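Local coordinates for protein ribonucleoside-diphosphate reductase (Pseudomonas aeruginosa, PDB 5IM3) that probably reduces ribonucleoside diphosphates to the deoxyribonucleotide precursors of DNA, as the large subunit of a class I reductase that binds dATP at its allosteric sites, at residues T471-D474 with R475-T478; A770-A773 with T774-I778. One frame throughout, in Å; residues are numbered along the deposited sequence.

Interaction 1 of 2, residues T471-D474 with R475-T478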
loop_
_atom_site.group_PDB
_atom_site.type_symbol
_atom_site.label_atom_id
_atom_site.label_comp_id
_atom_site.label_asym_id
_atom_site.label_seq_id
_atom_site.Cartn_x
_atom_site.Cartn_y
_atom_site.Cartn_z
ATOM N N THR A 471 17.262 5.218 8.353
ATOM C CA THR A 471 16.505 6.148 9.177
ATOM C C THR A 471 16.577 5.740 10.645
ATOM O O THR A 471 17.121 4.689 11.000
ATOM C CB THR A 471 15.045 6.206 8.715
ATOM O OG1 THR A 471 14.451 4.907 8.841
ATOM C CG2 THR A 471 14.965 6.664 7.262
ATOM N N GLY A 472 16.013 6.593 11.500
ATOM C CA GLY A 472 15.982 6.353 12.931
ATOM C C GLY A 472 17.017 7.175 13.680
ATOM O O GLY A 472 17.770 7.975 13.113
ATOM N N ASP A 473 17.038 6.958 14.995
ATOM C CA ASP A 473 17.966 7.657 15.878
ATOM C C ASP A 473 19.405 7.421 15.429
ATOM O O ASP A 473 19.854 6.275 15.326
ATOM C CB ASP A 473 17.765 7.174 17.317
ATOM C CG ASP A 473 18.513 8.021 18.339
ATOM O OD1 ASP A 473 19.319 8.892 17.936
ATOM O OD2 ASP A 473 18.300 7.804 19.554
ATOM N N ASP A 474 20.131 8.510 15.171
ATOM C CA ASP A 474 21.511 8.393 14.709
ATOM C C ASP A 474 22.456 7.945 15.815
ATOM O O ASP A 474 23.527 7.404 15.516
ATOM C CB ASP A 474 21.985 9.723 14.127
ATOM C CG ASP A 474 22.769 9.546 12.842
ATOM O OD1 ASP A 474 23.672 8.679 12.807
ATOM O OD2 ASP A 474 22.472 10.264 11.863
ATOM N N ARG A 475 22.088 8.154 17.081
ATOM C CA ARG A 475 22.879 7.628 18.187
ATOM C C ARG A 475 22.924 6.106 18.195
ATOM O O ARG A 475 23.739 5.532 18.925
ATOM C CB ARG A 475 22.313 8.117 19.524
ATOM C CG ARG A 475 22.113 9.624 19.624
ATOM C CD ARG A 475 21.542 10.006 20.985
ATOM N NE ARG A 475 21.143 11.410 21.045
ATOM C CZ ARG A 475 19.937 11.868 20.715
ATOM N NH1 ARG A 475 18.993 11.036 20.291
ATOM N NH2 ARG A 475 19.673 13.167 20.807
ATOM N N ARG A 476 22.066 5.445 17.418
ATOM C CA ARG A 476 22.002 3.989 17.364
ATOM C C ARG A 476 22.374 3.472 15.976
ATOM O O ARG A 476 21.957 2.385 15.573
ATOM C CB ARG A 476 20.609 3.510 17.776
ATOM C CG ARG A 476 20.202 3.966 19.179
ATOM C CD ARG A 476 18.733 3.694 19.483
ATOM N NE ARG A 476 18.452 2.268 19.620
ATOM C CZ ARG A 476 18.692 1.559 20.719
ATOM N NH1 ARG A 476 19.224 2.137 21.788
ATOM N NH2 ARG A 476 18.401 0.265 20.747
ATOM N N ARG A 477 23.174 4.247 15.241
ATOM C CA ARG A 477 23.585 3.911 13.885
ATOM C C ARG A 477 25.095 4.050 13.749
ATOM O O ARG A 477 25.713 4.920 14.367
ATOM C CB ARG A 477 22.904 4.827 12.852
ATOM C CG ARG A 477 21.732 4.212 12.114
ATOM C CD ARG A 477 20.803 3.513 13.064
ATOM N NE ARG A 477 19.445 3.410 12.553
ATOM C CZ ARG A 477 18.450 2.853 13.231
ATOM N NH1 ARG A 477 18.680 2.343 14.433
ATOM N NH2 ARG A 477 17.229 2.802 12.712
ATOM N N THR A 478 25.684 3.189 12.917
ATOM C CA THR A 478 27.091 3.290 12.520
ATOM C C THR A 478 27.132 3.120 11.001
ATOM O O THR A 478 27.338 2.012 10.499
ATOM C CB THR A 478 27.967 2.244 13.232
ATOM O OG1 THR A 478 27.506 0.924 12.914
ATOM C CG2 THR A 478 27.940 2.438 14.748
#
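D473 and R475 pair across a tight local turn on the protein surface, in the loop that leads from helix 461-465 to strand 482-487, and R477 reaches back over the same turn to the backbone of T471. D473 works with its side chain. Its CG lies anti to its own backbone N (chi1 -170°), which carries the carboxylate forward along the chain, where OD1 takes the backbone N-H of R475 at 3.0 Å from above the carboxylate plane. The R475 chain, extended from CG to NE, then sets NH1 against the same group: a salt bridge to OD1 of D473 at 3.2 Å, bent and weak as a hydrogen bond, with a longer weak bond to OD2. The carboxylate and guanidinium planes stand nearly perpendicular, 83° apart, although OD2 of D473 lies in plane at the guanidinium edge.

A side-chain acceptor two residues ahead of the N-H it binds is the mark of an Asx turn, and here it overlaps backbone turns: R476 N bonds to D473 O and R477 N to D474 O, both at 3.2 Å and with the donors well above the carbonyl planes. D474 and R475 thus form a short 3-10 turn. Beyond it R477, bent at chi2 (46°), folds its guanidinium back across the turn. Its NH2 meets T471 O at 2.6 Å, in the carbonyl plane, while NE adds a weak bond to the same oxygen; D473 O lies over one guanidinium face. NH2 also passes 3.8 Å from the CA of G472, which has no side chain there. K431 NZ bonds to the carbonyl oxygens of D474 and R477, joining the turn to helix 427-440.

Interaction 2 of 2, residues A770-A773 with T774-I778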
loop_
_atom_site.group_PDB
_atom_site.type_symbol
_atom_site.label_atom_id
_atom_site.label_comp_id
_atom_site.label_asym_id
_atom_site.label_seq_id
_atom_site.Cartn_x
_atom_site.Cartn_y
_atom_site.Cartn_z
ATOM N N ALA A 770 39.641 -15.055 -1.117
ATOM C CA ALA A 770 39.297 -13.670 -0.865
ATOM C C ALA A 770 38.848 -12.991 -2.147
ATOM O O ALA A 770 39.093 -13.496 -3.247
ATOM C CB ALA A 770 40.505 -12.927 -0.288
ATOM N N PRO A 771 38.177 -11.844 -2.050
ATOM C CA PRO A 771 37.882 -11.073 -3.262
ATOM C C PRO A 771 39.171 -10.694 -3.975
ATOM O O PRO A 771 40.236 -10.586 -3.363
ATOM C CB PRO A 771 37.139 -9.840 -2.732
ATOM C CG PRO A 771 36.579 -10.279 -1.411
ATOM C CD PRO A 771 37.598 -11.219 -0.850
ATOM N N THR A 772 39.067 -10.499 -5.290
ATOM C CA THR A 772 40.232 -10.275 -6.143
ATOM C C THR A 772 39.952 -9.165 -7.144
ATOM O O THR A 772 40.378 -9.234 -8.302
ATOM C CB THR A 772 40.625 -11.550 -6.887
ATOM O OG1 THR A 772 39.579 -11.908 -7.797
ATOM C CG2 THR A 772 40.871 -12.698 -5.918
ATOM N N ALA A 773 39.226 -8.133 -6.710
ATOM C CA ALA A 773 38.805 -7.061 -7.608
ATOM C C ALA A 773 39.947 -6.591 -8.506
ATOM O O ALA A 773 39.884 -6.713 -9.735
ATOM C CB ALA A 773 38.254 -5.894 -6.788
ATOM N N THR A 774 41.006 -6.051 -7.903
ATOM C CA THR A 774 42.064 -5.429 -8.691
ATOM C C THR A 774 42.884 -6.469 -9.450
ATOM O O THR A 774 43.137 -6.314 -10.651
ATOM C CB THR A 774 42.962 -4.586 -7.787
ATOM O OG1 THR A 774 42.175 -3.585 -7.134
ATOM C CG2 THR A 774 44.061 -3.909 -8.596
ATOM N N ILE A 775 43.310 -7.539 -8.770
ATOM C CA ILE A 775 44.262 -8.464 -9.379
ATOM C C ILE A 775 43.618 -9.322 -10.463
ATOM O O ILE A 775 44.320 -9.809 -11.357
ATOM C CB ILE A 775 44.932 -9.349 -8.307
ATOM C CG1 ILE A 775 43.899 -10.192 -7.557
ATOM C CG2 ILE A 775 45.730 -8.483 -7.335
ATOM C CD1 ILE A 775 44.517 -11.134 -6.533
ATOM N N ALA A 776 42.302 -9.532 -10.413
ATOM C CA ALA A 776 41.618 -10.161 -11.537
ATOM C C ALA A 776 41.592 -9.230 -12.744
ATOM O O ALA A 776 41.791 -9.671 -13.881
ATOM C CB ALA A 776 40.198 -10.565 -11.136
ATOM N N ASN A 777 41.358 -7.936 -12.513
ATOM C CA ASN A 777 41.435 -6.962 -13.596
ATOM C C ASN A 777 42.847 -6.873 -14.159
ATOM O O ASN A 777 43.030 -6.707 -15.370
ATOM C CB ASN A 777 40.980 -5.588 -13.103
ATOM C CG ASN A 777 39.491 -5.524 -12.842
ATOM O OD1 ASN A 777 38.801 -6.545 -12.838
ATOM N ND2 ASN A 777 38.984 -4.319 -12.623
ATOM N N ILE A 778 43.861 -6.964 -13.293
ATOM C CA ILE A 778 45.240 -6.906 -13.769
ATOM C C ILE A 778 45.529 -8.088 -14.684
ATOM O O ILE A 778 46.168 -7.940 -15.731
ATOM C CB ILE A 778 46.218 -6.854 -12.580
ATOM C CG1 ILE A 778 46.043 -5.543 -11.807
ATOM C CG2 ILE A 778 47.664 -6.992 -13.060
ATOM C CD1 ILE A 778 46.805 -5.492 -10.502
#
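T772 touches I775 and A776 one turn further along, at the point where the chain enters helix 773-779. From its CB, T772 leans on I775: CB lies 3.6 Å from I775 CG1, and the two side chains cross at about a right angle. The methyl CG2 goes on to the end of the isoleucine, 4.0 Å from its CD1. The hydroxyl branch takes the other route. With OG1 between the backbone N and the carbonyl carbon (chi1 65°), it passes the methyl of A776, 3.7 Å from A776 CB, and finds its main polar partner in the backbone N of S784. T772 holds the N-cap position, yet its hydroxyl makes no capping bond to the helix and is spent on that later segment of chain.

The backbone begins the helix instead. T772 O receives A776 N at 2.9 Å, a nearly straight bond with the donor tilted 18° from the carbonyl plane, and A776 CB sits 3.1 Å from the same oxygen. The next bond of the i to i+4 series, N777 N to A773 O, is stretched to 3.4 Å and weak. I775 likewise has CG1 between its backbone N and carbonyl carbon (chi1 61°), and this turns the branch back toward T772, at the N-terminal end of the helix.

Helix 773-779 belongs to the barrel domain and lies near the centre of the chain. T772 and I775 both rest on S606 of strand 600-608 and on M663 of strand 659-663, which A776 also touches. T774, N777 and I778 pack against helix 297-307, placing this first turn between paired strands of the barrel sheet and a helix of the all-alpha domain.

Along the chain from the N terminus, interaction 1 comes first, closing a tight turn within the loop between helix 461-465 and strand 482-487 and tied back to the preceding helix 427-440. The chain then runs on through strands 482-487, 562-565, 600-608 and 659-663 before 770-778 turns into helix 773-779 at interaction 2. The two are in series, neither nested nor crossed, and do not touch: their centres are 34 Å apart and their nearest atoms about 19 Å. Both belong to the barrel domain, interaction 1 on its surface, interaction 2 near the chain centre against strands 600-608 and 659-663 and helix 297-307.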